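Local coordinates for 401aa long hypothetical glucose-1-phosphate thymidylyltransferase (Sulfolobus tokodaii, PDB 2GGO), which transfers nucleotidyl groups to sugar 1-phosphates and, as a bifunctional enzyme, takes part in making UDP-N-acetylglucosamine and UDP-N-acetylgalactosamine, at residues E15-T18 with H19-K23; V341-G345 with K346-S350. All blocks are in the same frame, centred on the assembly; numbering follows the deposited sequence.

Contact 1. Residues E15-T18 with H19-K23; sequences EPIT and HTRPK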
loop_
_atom_site.group_PDB
_atom_site.type_symbol
_atom_site.label_atom_id
_atom_site.label_comp_id
_atom_site.label_asym_id
_atom_site.label_seq_id
_atom_site.Cartn_x
_atom_site.Cartn_y
_atom_site.Cartn_z
ATOM N N GLU A 15 3.336 -4.446 -8.353
ATOM C CA GLU A 15 3.347 -4.008 -9.749
ATOM C C GLU A 15 1.929 -3.820 -10.319
ATOM O O GLU A 15 0.997 -4.493 -9.926
ATOM C CB GLU A 15 4.104 -5.005 -10.563
ATOM C CG GLU A 15 5.546 -4.985 -10.088
ATOM C CD GLU A 15 6.397 -5.989 -10.814
ATOM O OE1 GLU A 15 5.894 -6.616 -11.755
ATOM O OE2 GLU A 15 7.580 -6.138 -10.445
ATOM N N PRO A 16 1.758 -2.893 -11.261
ATOM C CA PRO A 16 2.699 -2.001 -11.838
ATOM C C PRO A 16 2.962 -0.740 -11.043
ATOM O O PRO A 16 3.736 0.074 -11.485
ATOM C CB PRO A 16 2.025 -1.639 -13.185
ATOM C CG PRO A 16 0.597 -1.699 -12.899
ATOM C CD PRO A 16 0.409 -2.728 -11.838
ATOM N N ILE A 17 2.302 -0.532 -9.906
ATOM C CA ILE A 17 2.539 0.695 -9.151
ATOM C C ILE A 17 4.024 0.818 -8.788
ATOM O O ILE A 17 4.558 1.937 -8.772
ATOM C CB ILE A 17 1.689 0.781 -7.878
ATOM C CG1 ILE A 17 0.202 0.995 -8.180
ATOM C CG2 ILE A 17 2.245 1.929 -6.947
ATOM C CD1 ILE A 17 -0.364 0.192 -9.402
ATOM N N THR A 18 4.685 -0.323 -8.539
ATOM C CA THR A 18 6.102 -0.324 -8.109
ATOM C C THR A 18 7.117 -0.279 -9.246
ATOM O O THR A 18 8.330 -0.352 -9.015
ATOM C CB THR A 18 6.453 -1.531 -7.188
ATOM O OG1 THR A 18 5.989 -2.730 -7.806
ATOM C CG2 THR A 18 5.799 -1.370 -5.859
ATOM N N HIS A 19 6.651 -0.132 -10.482
ATOM C CA HIS A 19 7.565 0.063 -11.555
ATOM C C HIS A 19 8.267 1.395 -11.463
ATOM O O HIS A 19 9.354 1.556 -12.011
ATOM C CB HIS A 19 6.804 0.009 -12.875
ATOM C CG HIS A 19 6.409 -1.357 -13.281
ATOM N ND1 HIS A 19 5.524 -1.579 -14.310
ATOM C CD2 HIS A 19 6.801 -2.579 -12.848
ATOM C CE1 HIS A 19 5.403 -2.883 -14.505
ATOM N NE2 HIS A 19 6.141 -3.509 -13.615
ATOM N N THR A 20 7.639 2.380 -10.821
ATOM C CA THR A 20 8.221 3.695 -10.790
ATOM C C THR A 20 8.464 4.270 -9.372
ATOM O O THR A 20 9.059 5.342 -9.234
ATOM C CB THR A 20 7.358 4.682 -11.527
ATOM O OG1 THR A 20 6.099 4.687 -10.881
ATOM C CG2 THR A 20 7.197 4.266 -13.032
ATOM N N ARG A 21 8.004 3.597 -8.327
ATOM C CA ARG A 21 8.181 4.100 -6.950
ATOM C C ARG A 21 8.297 2.875 -6.026
ATOM O O ARG A 21 7.789 1.807 -6.377
ATOM C CB ARG A 21 7.029 5.038 -6.550
ATOM C CG ARG A 21 5.812 4.347 -5.959
ATOM C CD ARG A 21 4.830 5.369 -5.398
ATOM N NE ARG A 21 4.147 6.084 -6.488
ATOM C CZ ARG A 21 3.585 7.277 -6.392
ATOM N NH1 ARG A 21 3.566 7.935 -5.246
ATOM N NH2 ARG A 21 3.016 7.820 -7.457
ATOM N N PRO A 22 9.070 2.964 -4.908
ATOM C CA PRO A 22 9.140 1.837 -3.947
ATOM C C PRO A 22 7.833 1.722 -3.226
ATOM O O PRO A 22 7.160 2.729 -3.080
ATOM C CB PRO A 22 10.278 2.241 -2.967
ATOM C CG PRO A 22 10.957 3.418 -3.591
ATOM C CD PRO A 22 9.967 4.069 -4.535
ATOM N N LYS A 23 7.410 0.537 -2.804
ATOM C CA LYS A 23 6.082 0.496 -2.140
ATOM C C LYS A 23 5.879 1.431 -0.968
ATOM O O LYS A 23 4.742 1.749 -0.640
ATOM C CB LYS A 23 5.668 -0.892 -1.693
ATOM C CG LYS A 23 6.797 -1.879 -1.723
ATOM C CD LYS A 23 6.881 -2.635 -0.389
ATOM C CE LYS A 23 8.230 -3.391 -0.277
ATOM N NZ LYS A 23 8.082 -4.718 0.420
HETATM O O HOH W 1 4.235 2.820 -11.993
HETATM O O HOH W 2 10.086 0.398 -6.800
#

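Contact 2. Residues V341-G345 with K346-S350; sequences VNVKG and KRISS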
loop_
_atom_site.group_PDB
_atom_site.type_symbol
_atom_site.label_atom_id
_atom_site.label_comp_id
_atom_site.label_asym_id
_atom_site.label_seq_id
_atom_site.Cartn_x
_atom_site.Cartn_y
_atom_site.Cartn_z
ATOM N N VAL A 341 -6.252 -11.785 -10.830
ATOM C CA VAL A 341 -5.135 -10.896 -11.140
ATOM C C VAL A 341 -3.859 -11.741 -11.110
ATOM O O VAL A 341 -3.705 -12.597 -10.243
ATOM C CB VAL A 341 -5.071 -9.731 -10.106
ATOM C CG1 VAL A 341 -3.994 -8.725 -10.457
ATOM C CG2 VAL A 341 -6.422 -9.057 -9.968
ATOM N N ASN A 342 -2.957 -11.534 -12.060
ATOM C CA ASN A 342 -1.679 -12.187 -12.014
ATOM C C ASN A 342 -0.844 -11.421 -11.061
ATOM O O ASN A 342 -0.681 -10.216 -11.227
ATOM C CB ASN A 342 -1.036 -12.187 -13.378
ATOM C CG ASN A 342 -1.883 -12.904 -14.383
ATOM O OD1 ASN A 342 -2.406 -13.989 -14.100
ATOM N ND2 ASN A 342 -2.051 -12.311 -15.561
ATOM N N VAL A 343 -0.360 -12.101 -10.030
ATOM C CA VAL A 343 0.494 -11.463 -9.030
ATOM C C VAL A 343 1.722 -12.345 -8.844
ATOM O O VAL A 343 1.597 -13.480 -8.394
ATOM C CB VAL A 343 -0.253 -11.195 -7.672
ATOM C CG1 VAL A 343 0.710 -10.591 -6.636
ATOM C CG2 VAL A 343 -1.479 -10.256 -7.828
ATOM N N LYS A 344 2.898 -11.816 -9.211
ATOM C CA LYS A 344 4.167 -12.592 -9.290
ATOM C C LYS A 344 4.014 -13.915 -10.024
ATOM O O LYS A 344 4.364 -14.975 -9.478
ATOM C CB LYS A 344 4.718 -12.905 -7.906
ATOM C CG LYS A 344 5.149 -11.714 -7.118
ATOM C CD LYS A 344 5.942 -12.186 -5.927
ATOM C CE LYS A 344 7.085 -13.102 -6.393
ATOM N NZ LYS A 344 8.274 -12.933 -5.525
ATOM N N GLY A 345 3.455 -13.864 -11.227
ATOM C CA GLY A 345 3.269 -15.064 -12.036
ATOM C C GLY A 345 2.264 -16.101 -11.543
ATOM O O GLY A 345 2.307 -17.250 -12.000
ATOM N N LYS A 346 1.364 -15.726 -10.628
ATOM C CA LYS A 346 0.236 -16.601 -10.264
ATOM C C LYS A 346 -1.118 -15.912 -10.437
ATOM O O LYS A 346 -1.255 -14.762 -10.062
ATOM C CB LYS A 346 0.382 -17.106 -8.830
ATOM C CG LYS A 346 1.397 -18.247 -8.689
ATOM C CD LYS A 346 1.294 -18.873 -7.307
ATOM C CE LYS A 346 -0.015 -19.667 -7.167
ATOM N NZ LYS A 346 -0.686 -19.428 -5.841
ATOM N N ARG A 347 -2.105 -16.616 -10.998
ATOM C CA ARG A 347 -3.467 -16.074 -11.145
ATOM C C ARG A 347 -4.190 -16.115 -9.829
ATOM O O ARG A 347 -4.630 -17.165 -9.423
ATOM C CB ARG A 347 -4.323 -16.958 -12.033
ATOM C CG ARG A 347 -4.007 -16.992 -13.470
ATOM C CD ARG A 347 -4.483 -15.739 -14.148
ATOM N NE ARG A 347 -5.929 -15.582 -14.240
ATOM C CZ ARG A 347 -6.497 -14.458 -14.663
ATOM N NH1 ARG A 347 -5.746 -13.413 -15.002
ATOM N NH2 ARG A 347 -7.816 -14.375 -14.736
ATOM N N ILE A 348 -4.387 -15.012 -9.151
ATOM C CA ILE A 348 -5.042 -15.156 -7.876
ATOM C C ILE A 348 -6.295 -14.319 -7.821
ATOM O O ILE A 348 -6.391 -13.316 -8.519
ATOM C CB ILE A 348 -4.095 -14.815 -6.710
ATOM C CG1 ILE A 348 -3.784 -13.327 -6.674
ATOM C CG2 ILE A 348 -2.761 -15.637 -6.790
ATOM C CD1 ILE A 348 -3.223 -12.894 -5.383
ATOM N N SER A 349 -7.238 -14.722 -6.978
ATOM C CA SER A 349 -8.449 -14.002 -6.885
ATOM C C SER A 349 -8.288 -12.844 -6.008
ATOM O O SER A 349 -7.687 -12.931 -4.961
ATOM C CB SER A 349 -9.575 -14.802 -6.284
ATOM O OG SER A 349 -10.574 -13.864 -5.838
ATOM N N SER A 350 -8.944 -11.769 -6.392
ATOM C CA SER A 350 -8.855 -10.556 -5.661
ATOM C C SER A 350 -9.842 -10.544 -4.523
ATOM O O SER A 350 -9.806 -9.659 -3.671
ATOM C CB SER A 350 -9.206 -9.421 -6.616
ATOM O OG SER A 350 -10.582 -9.479 -6.898
#

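Contact 1. Residues E15-T18 with H19-K23
The imidazole of His19 lies over Pro16, whose CA sits beneath the centre of one face, 3.9 Å from the ring centroid, a CH-pi contact. The segment belongs to the glycine-rich loop region after the first strand of the GT-A fold, where the nucleotide-binding motif of this family continues into a Pro-Lys pair. The carboxylate of Glu15 reaches the same ring obliquely, its plane turned 50° from the imidazole, with OE1 3.6 Å from His19 NE2. Tyr395 meets the ring edge-to-face, and the amide of Ala379 hydrogen-bonds His19 ND1, so a residue of the nucleotidyltransferase domain is gripped by the C-terminal hexapeptide-repeat domain.

Residues 16-19 form a type I turn that follows a cis peptide bond before Pro16. His19 N closes it on Pro16 O at 3.1 Å and nearly straight (165°), although the donor stands above the carbonyl plane. CG of His19 is anti to its carbonyl carbon (chi1 -75°), which folds the ring back over the proline. Proline suits the place because its CA-H points at the ring face and CB packs by ND1. A water gives one hydrogen to Pro16 O and the other to Thr20 OG1, from which it lies 2.9 Å; that hydroxyl also meets Glu319, while Arg21 forms salt bridges with Glu302 and Glu319. A second water joins Thr18 O and, weakly, Arg21 O. Threonine serves by both branches: Thr18 OG1 hydrogen-bonds Gly11 O of the nucleotide-binding loop, Thr18 CA makes a CA-H...O contact of 3.2 Å with Arg21 O, and Thr18 CG2 lies 4.2 Å from Lys23 CB.

Contact 2. Residues V341-G345 with K346-S350
Val341 and Ile348 exchange two backbone hydrogen bonds in a beta hairpin whose strands are joined by a type I' turn, Val343 to Lys346. In this hydrogen-bonded pair Val341 N reaches Ile348 O at 2.8 Å, and Ile348 N returns to Val341 O at 2.7 Å and almost straight (174°). Nearer the turn, Val343 N gives its hydrogen to Lys346 O at 2.8 Å. The return bond, from Lys346 N to Val343 O, is longer at 3.2 Å and comes from above the carbonyl plane. Lys346 O also receives a CA-H...O contact from Asn342 CA at 3.3 Å. Lys344 and Gly345 both have positive phi, as the turn demands; glycine takes this backbone easily, and both residues lie at the exposed tip, where a lysine is at home.

On one face of the hairpin Asn342 stands opposite Arg347 as a non-hydrogen-bonded pair, though the detailed fit of their side chains is doubtful. Asn342 ND2 hydrogen-bonds Asp392 OD2, and Asn342 O accepts from Lys376 NZ. With the amide replaced by the methyl of an alanine, Asp392 OD2 would probably lose this donor.

The other face carries the apolar Val341, Val343 and Ile348, with Lys346 at the turn end. Val341 and Ile348 pack on Trp213 of helix 212-225, which suits branched aliphatic residues. CG1 of Ile348 lies between its own backbone N and carbonyl carbon (chi1 70°), directing the chain across to the neighbouring strand, where Ile348 CD1 touches Val343 CG2 at 4.0 Å.

Each contact has three buried residues, but none of the touching residues of contact 1 is exposed, against four in contact 2, whose turn faces solvent; their centres lie about 10 Å and 17 Å from that of the chain. They share no strand or helix: one is an irregular loop of the nucleotidyltransferase domain, the other a hairpin from the hexapeptide-repeat part, yet both pack against the opposite domain. Waters and side-chain hydroxyls help to hold the loop, whereas regular backbone pairing holds the hairpin. Their nearest atoms are about 6 Å apart. Both approach Glu12, a probable nucleoside triphosphate-binding residue: Glu15 comes close to it, and Lys344 makes a long, weak ion pair with it.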